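Local coordinates for protein O-methyltransferase (Coxiella burnetii, PDB 3TR6) that probably transfers a methyl group from S-adenosylmethionine to an oxygen of its acceptor substrate, at residues Pro50-Leu55 / Ile212-Gly217; Asp173-Arg178 / Gly217-Arg222. All blocks are in the same frame, centred on the assembly; numbering follows the deposited sequence.

Contact 1 (Pro50-Leu55 / Ile212-Gly217)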
loop_
_atom_site.group_PDB
_atom_site.type_symbol
_atom_site.label_atom_id
_atom_site.label_comp_id
_atom_site.label_asym_id
_atom_site.label_seq_id
_atom_site.Cartn_x
_atom_site.Cartn_y
_atom_site.Cartn_z
ATOM N N PRO A 50 13.411 -3.440 5.189
ATOM C CA PRO A 50 13.713 -2.936 3.846
ATOM C C PRO A 50 12.464 -2.876 2.971
ATOM O O PRO A 50 12.264 -1.900 2.247
ATOM C CB PRO A 50 14.702 -3.968 3.305
ATOM C CG PRO A 50 15.375 -4.496 4.517
ATOM C CD PRO A 50 14.328 -4.518 5.596
ATOM N N GLU A 51 11.624 -3.901 3.054
ATOM C CA GLU A 51 10.429 -3.972 2.222
ATOM C C GLU A 51 9.366 -2.965 2.651
ATOM O O GLU A 51 8.642 -2.432 1.811
ATOM C CB GLU A 51 9.849 -5.390 2.200
ATOM C CG GLU A 51 9.351 -5.897 3.541
ATOM C CD GLU A 51 10.419 -6.627 4.328
ATOM O OE1 GLU A 51 11.602 -6.256 4.218
ATOM O OE2 GLU A 51 10.077 -7.584 5.052
ATOM N N GLN A 52 9.269 -2.704 3.951
ATOM C CA GLN A 52 8.309 -1.720 4.441
ATOM C C GLN A 52 8.740 -0.312 4.038
ATOM O O GLN A 52 7.920 0.504 3.619
ATOM C CB GLN A 52 8.142 -1.804 5.959
ATOM C CG GLN A 52 6.967 -0.983 6.469
ATOM C CD GLN A 52 6.920 -0.884 7.981
ATOM O OE1 GLN A 52 7.601 -0.053 8.581
ATOM N NE2 GLN A 52 6.105 -1.728 8.605
ATOM N N ALA A 53 10.034 -0.039 4.170
ATOM C CA ALA A 53 10.591 1.249 3.782
ATOM C C ALA A 53 10.365 1.501 2.298
ATOM O O ALA A 53 10.085 2.625 1.884
ATOM C CB ALA A 53 12.070 1.300 4.104
ATOM N N GLN A 54 10.495 0.450 1.498
ATOM C CA GLN A 54 10.312 0.564 0.058
ATOM C C GLN A 54 8.891 0.992 -0.282
ATOM O O GLN A 54 8.673 1.753 -1.226
ATOM C CB GLN A 54 10.653 -0.754 -0.633
ATOM C CG GLN A 54 10.418 -0.741 -2.127
ATOM C CD GLN A 54 11.049 -1.927 -2.818
ATOM O OE1 GLN A 54 12.134 -2.370 -2.442
ATOM N NE2 GLN A 54 10.370 -2.454 -3.833
ATOM N N LEU A 55 7.929 0.497 0.493
ATOM C CA LEU A 55 6.534 0.883 0.337
ATOM C C LEU A 55 6.350 2.355 0.681
ATOM O O LEU A 55 5.588 3.060 0.022
ATOM C CB LEU A 55 5.643 0.019 1.234
ATOM C CG LEU A 55 4.214 0.510 1.507
ATOM C CD1 LEU A 55 3.404 0.620 0.217
ATOM C CD2 LEU A 55 3.518 -0.408 2.502
ATOM N N ILE A 212 -1.549 -2.807 6.418
ATOM C CA ILE A 212 -0.749 -3.625 5.518
ATOM C C ILE A 212 0.146 -4.575 6.302
ATOM O O ILE A 212 0.913 -4.143 7.163
ATOM C CB ILE A 212 0.149 -2.757 4.605
ATOM C CG1 ILE A 212 -0.629 -1.570 4.030
ATOM C CG2 ILE A 212 0.745 -3.598 3.490
ATOM C CD1 ILE A 212 -1.600 -1.945 2.942
ATOM N N PRO A 213 0.054 -5.879 6.002
ATOM C CA PRO A 213 0.905 -6.884 6.645
ATOM C C PRO A 213 2.306 -6.916 6.029
ATOM O O PRO A 213 2.766 -7.958 5.569
ATOM C CB PRO A 213 0.165 -8.191 6.358
ATOM C CG PRO A 213 -0.507 -7.942 5.056
ATOM C CD PRO A 213 -0.910 -6.490 5.071
ATOM N N ILE A 214 2.972 -5.768 6.012
ATOM C CA ILE A 214 4.362 -5.699 5.595
ATOM C C ILE A 214 5.169 -5.105 6.747
ATOM O O ILE A 214 4.659 -4.266 7.493
ATOM C CB ILE A 214 4.530 -4.869 4.304
ATOM C CG1 ILE A 214 5.790 -5.301 3.553
ATOM C CG2 ILE A 214 4.549 -3.380 4.612
ATOM C CD1 ILE A 214 5.909 -4.696 2.180
ATOM N N GLY A 215 6.413 -5.549 6.906
ATOM C CA GLY A 215 7.173 -5.223 8.100
ATOM C C GLY A 215 6.425 -5.758 9.307
ATOM O O GLY A 215 5.820 -6.826 9.238
ATOM N N ASP A 216 6.444 -5.021 10.412
ATOM C CA ASP A 216 5.688 -5.431 11.594
ATOM C C ASP A 216 4.251 -4.901 11.552
ATOM O O ASP A 216 3.627 -4.659 12.589
ATOM C CB ASP A 216 6.388 -4.974 12.875
ATOM C CG ASP A 216 5.797 -5.611 14.119
ATOM O OD1 ASP A 216 5.466 -6.814 14.071
ATOM O OD2 ASP A 216 5.656 -4.907 15.142
ATOM N N GLY A 217 3.726 -4.733 10.345
ATOM C CA GLY A 217 2.400 -4.178 10.176
ATOM C C GLY A 217 2.488 -2.679 9.980
ATOM O O GLY A 217 3.131 -1.973 10.759
#
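In this class I (Rossmann-like) methyltransferase fold, E51, Q52 and L55 of helix 50-63 meet the tip of the hairpin that links strands 207-212 and 218-223, where I214-G217 form a type II' turn. I214 is the hub. Its CG1 is anti to the backbone N (chi1 -155°) and the chain stays extended, which carries CD1 alongside E51 to 3.6 Å from E51 O. The side chains of E51 and I214 run antiparallel, each passing the other's flank, with E51 CG 3.6 Å from I214 CG1. The other branch, I214 CG2, faces L55, whose CD2 lies 3.8 Å away, and the stem of Q52, whose CG is 3.9 Å away.

Q52 reaches out to the turn with its chain extended, CG anti to N, and its NE2 donates to I214 O at 3.1 Å and 160°. The bond lies close to the amide plane of Q52, but the donor is tilted 32° from the carbonyl plane. The same amide also gives NE2 to D173 OD1 and pairs OE1 with Y145 OH, so both ends of this buried group are held and its rotation is fixed. The carboxylate of E51 turns to T8 of the second subunit and to Y16. D216 OD1 likewise bonds T9 of the second subunit, placing this hairpin tip at the dimer interface. Within the turn, G217 N closes on I214 O at 3.0 Å, from the face of that carbonyl opposite to the one Q52 NE2 uses.

Contact 2 (Asp173-Arg178 / Gly217-Arg222); sequences DNVLRR and GLTLAR. With NI (nickel (II) ion), chain B.
This is a loop-to-strand contact beside the nickel site, where the end of strand 168-173 and the loop that follows it meet the start of strand 218-223, the antiparallel neighbour in the central sheet. The meeting point is the carbonyl of G217: D173 CA comes to 3.5 Å from G217 O in a CA-H...O contact. T219, farther along, pairs through its backbone with V172 and continues the sheet.

Side chains close the contact beyond the carbonyl. V175 lies roughly perpendicular to T219, and both its methyls straddle the threonine hydroxyl, CG1 and CG2 each 3.5 Å from OG1; CG2 also reaches G217 O at 3.6 Å. T219 OG1 is set there by a first torsion of -65°, anti to the carbonyl carbon. L176 lays its CD1 over the glycine backbone, 3.9 Å from G217 CA, and L218 CD1 stands 4.1 Å from D173 N. Helix 189-203 and strand 207-212 cover T219 beyond these groups.

D173 extends its carboxylate from the strand end with CG anti to the backbone N (chi1 -171°). OD2 binds the nickel ion at 2.5 Å, in a site completed by D147 and N174. The N174 amide is modelled with ND2 toward the metal but is probably flipped, its oxygen being the likelier ligand. D173 OD1 lies 3.3 Å from G217 O, two acceptors with no bond between them. Nickel on OD2 and a hydrogen bond from Q52 on OD1 set the turn of the carboxylate, consistent with a divalent-metal site as in catechol O-methyltransferase.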
loop_
_atom_site.group_PDB
_atom_site.type_symbol
_atom_site.label_atom_id
_atom_site.label_comp_id
_atom_site.label_asym_id
_atom_site.label_seq_id
_atom_site.Cartn_x
_atom_site.Cartn_y
_atom_site.Cartn_z
ATOM N N ASP A 173 4.081 2.168 12.140
ATOM C CA ASP A 173 4.735 0.865 12.149
ATOM C C ASP A 173 4.446 0.108 13.445
ATOM O O ASP A 173 3.995 0.694 14.430
ATOM C CB ASP A 173 6.243 1.031 11.958
ATOM C CG ASP A 173 6.955 -0.291 11.729
ATOM O OD1 ASP A 173 6.273 -1.310 11.485
ATOM O OD2 ASP A 173 8.202 -0.305 11.777
ATOM N N ASN A 174 4.691 -1.199 13.426
ATOM C CA ASN A 174 4.621 -2.040 14.623
ATOM C C ASN A 174 3.231 -2.172 15.242
ATOM O O ASN A 174 3.105 -2.338 16.453
ATOM C CB ASN A 174 5.624 -1.569 15.691
ATOM C CG ASN A 174 7.049 -1.506 15.168
ATOM O OD1 ASN A 174 7.705 -2.536 14.968
ATOM N ND2 ASN A 174 7.540 -0.291 14.949
ATOM N N VAL A 175 2.194 -2.115 14.413
ATOM C CA VAL A 175 0.826 -2.253 14.908
ATOM C C VAL A 175 0.444 -3.710 15.175
ATOM O O VAL A 175 -0.584 -3.981 15.790
ATOM C CB VAL A 175 -0.202 -1.622 13.942
ATOM C CG1 VAL A 175 -0.134 -0.105 14.008
ATOM C CG2 VAL A 175 0.018 -2.122 12.519
ATOM N N LEU A 176 1.272 -4.647 14.717
ATOM C CA LEU A 176 0.985 -6.068 14.910
ATOM C C LEU A 176 1.776 -6.673 16.067
ATOM O O LEU A 176 1.399 -7.714 16.607
ATOM C CB LEU A 176 1.222 -6.865 13.621
ATOM C CG LEU A 176 0.254 -6.566 12.476
ATOM C CD1 LEU A 176 0.534 -7.448 11.264
ATOM C CD2 LEU A 176 -1.191 -6.720 12.934
ATOM N N ARG A 177 2.868 -6.013 16.445
ATOM C CA ARG A 177 3.716 -6.466 17.550
ATOM C C ARG A 177 4.111 -7.941 17.446
ATOM O O ARG A 177 3.939 -8.708 18.393
ATOM C CB ARG A 177 3.054 -6.178 18.901
ATOM C CG ARG A 177 2.967 -4.698 19.241
ATOM C CD ARG A 177 2.500 -4.476 20.674
ATOM N NE ARG A 177 3.427 -5.046 21.648
ATOM C CZ ARG A 177 4.443 -4.382 22.190
ATOM N NH1 ARG A 177 4.667 -3.117 21.853
ATOM N NH2 ARG A 177 5.235 -4.982 23.070
ATOM N N ARG A 178 4.641 -8.324 16.290
ATOM C CA ARG A 178 5.076 -9.697 16.041
ATOM C C ARG A 178 4.012 -10.742 16.388
ATOM O O ARG A 178 4.325 -11.914 16.603
ATOM C CB ARG A 178 6.387 -9.998 16.779
ATOM C CG ARG A 178 7.496 -8.991 16.512
ATOM C CD ARG A 178 8.873 -9.533 16.880
ATOM N NE ARG A 178 9.513 -10.223 15.760
ATOM C CZ ARG A 178 9.734 -11.535 15.707
ATOM N NH1 ARG A 178 9.374 -12.315 16.719
ATOM N NH2 ARG A 178 10.321 -12.067 14.642
ATOM N N GLY A 217 3.726 -4.733 10.345
ATOM C CA GLY A 217 2.400 -4.178 10.176
ATOM C C GLY A 217 2.488 -2.679 9.980
ATOM O O GLY A 217 3.131 -1.973 10.759
ATOM N N LEU A 218 1.849 -2.194 8.924
ATOM C CA LEU A 218 1.873 -0.778 8.619
ATOM C C LEU A 218 0.458 -0.244 8.417
ATOM O O LEU A 218 -0.188 -0.537 7.410
ATOM C CB LEU A 218 2.728 -0.516 7.379
ATOM C CG LEU A 218 2.920 0.969 7.055
ATOM C CD1 LEU A 218 3.784 1.653 8.114
ATOM C CD2 LEU A 218 3.522 1.128 5.675
ATOM N N THR A 219 -0.028 0.524 9.386
ATOM C CA THR A 219 -1.330 1.163 9.255
ATOM C C THR A 219 -1.197 2.464 8.481
ATOM O O THR A 219 -0.329 3.285 8.775
ATOM C CB THR A 219 -1.974 1.452 10.623
ATOM O OG1 THR A 219 -2.255 0.216 11.279
ATOM C CG2 THR A 219 -3.276 2.225 10.459
ATOM N N LEU A 220 -2.048 2.638 7.477
ATOM C CA LEU A 220 -2.099 3.889 6.736
ATOM C C LEU A 220 -3.428 4.577 7.014
ATOM O O LEU A 220 -4.483 3.960 6.909
ATOM C CB LEU A 220 -1.940 3.640 5.241
ATOM C CG LEU A 220 -0.719 2.816 4.845
ATOM C CD1 LEU A 220 -0.694 2.571 3.343
ATOM C CD2 LEU A 220 0.563 3.492 5.306
ATOM N N ALA A 221 -3.366 5.851 7.382
ATOM C CA ALA A 221 -4.565 6.630 7.661
ATOM C C ALA A 221 -4.546 7.943 6.883
ATOM O O ALA A 221 -3.739 8.830 7.160
ATOM C CB ALA A 221 -4.693 6.890 9.151
ATOM N N ARG A 222 -5.434 8.051 5.898
ATOM C CA ARG A 222 -5.565 9.268 5.109
ATOM C C ARG A 222 -6.557 10.236 5.753
ATOM O O ARG A 222 -7.706 9.879 6.012
ATOM C CB ARG A 222 -6.010 8.927 3.687
ATOM C CG ARG A 222 -6.168 10.129 2.780
ATOM C CD ARG A 222 -6.789 9.740 1.450
ATOM N NE ARG A 222 -6.963 10.904 0.591
ATOM C CZ ARG A 222 -8.036 11.687 0.605
ATOM N NH1 ARG A 222 -9.040 11.422 1.431
ATOM N NH2 ARG A 222 -8.104 12.731 -0.208
HETATM NI NI NI B . 9.737 -0.029 13.738
#

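How the contacts relate
Contacts 1 and 2 lie 9 Å apart between centres and share G217, the residue that ends the hairpin turn and leads into strand 218-223. Their segments alternate along the chain: 50-55, 173-178, 212-217, 217-222. I212 O and L218 N, 2.8 Å apart, probably hydrogen-bond at the base of the hairpin, and R178 N probably donates to D216 OD1 at its tip, also at 2.8 Å. The hairpin has helix 50-63 against it in contact 1 and the loop after strand 168-173 in contact 2. Both contacts also reach the second subunit, so metal site, strands 207-212 and 218-223 and dimer interface come together around this one turn.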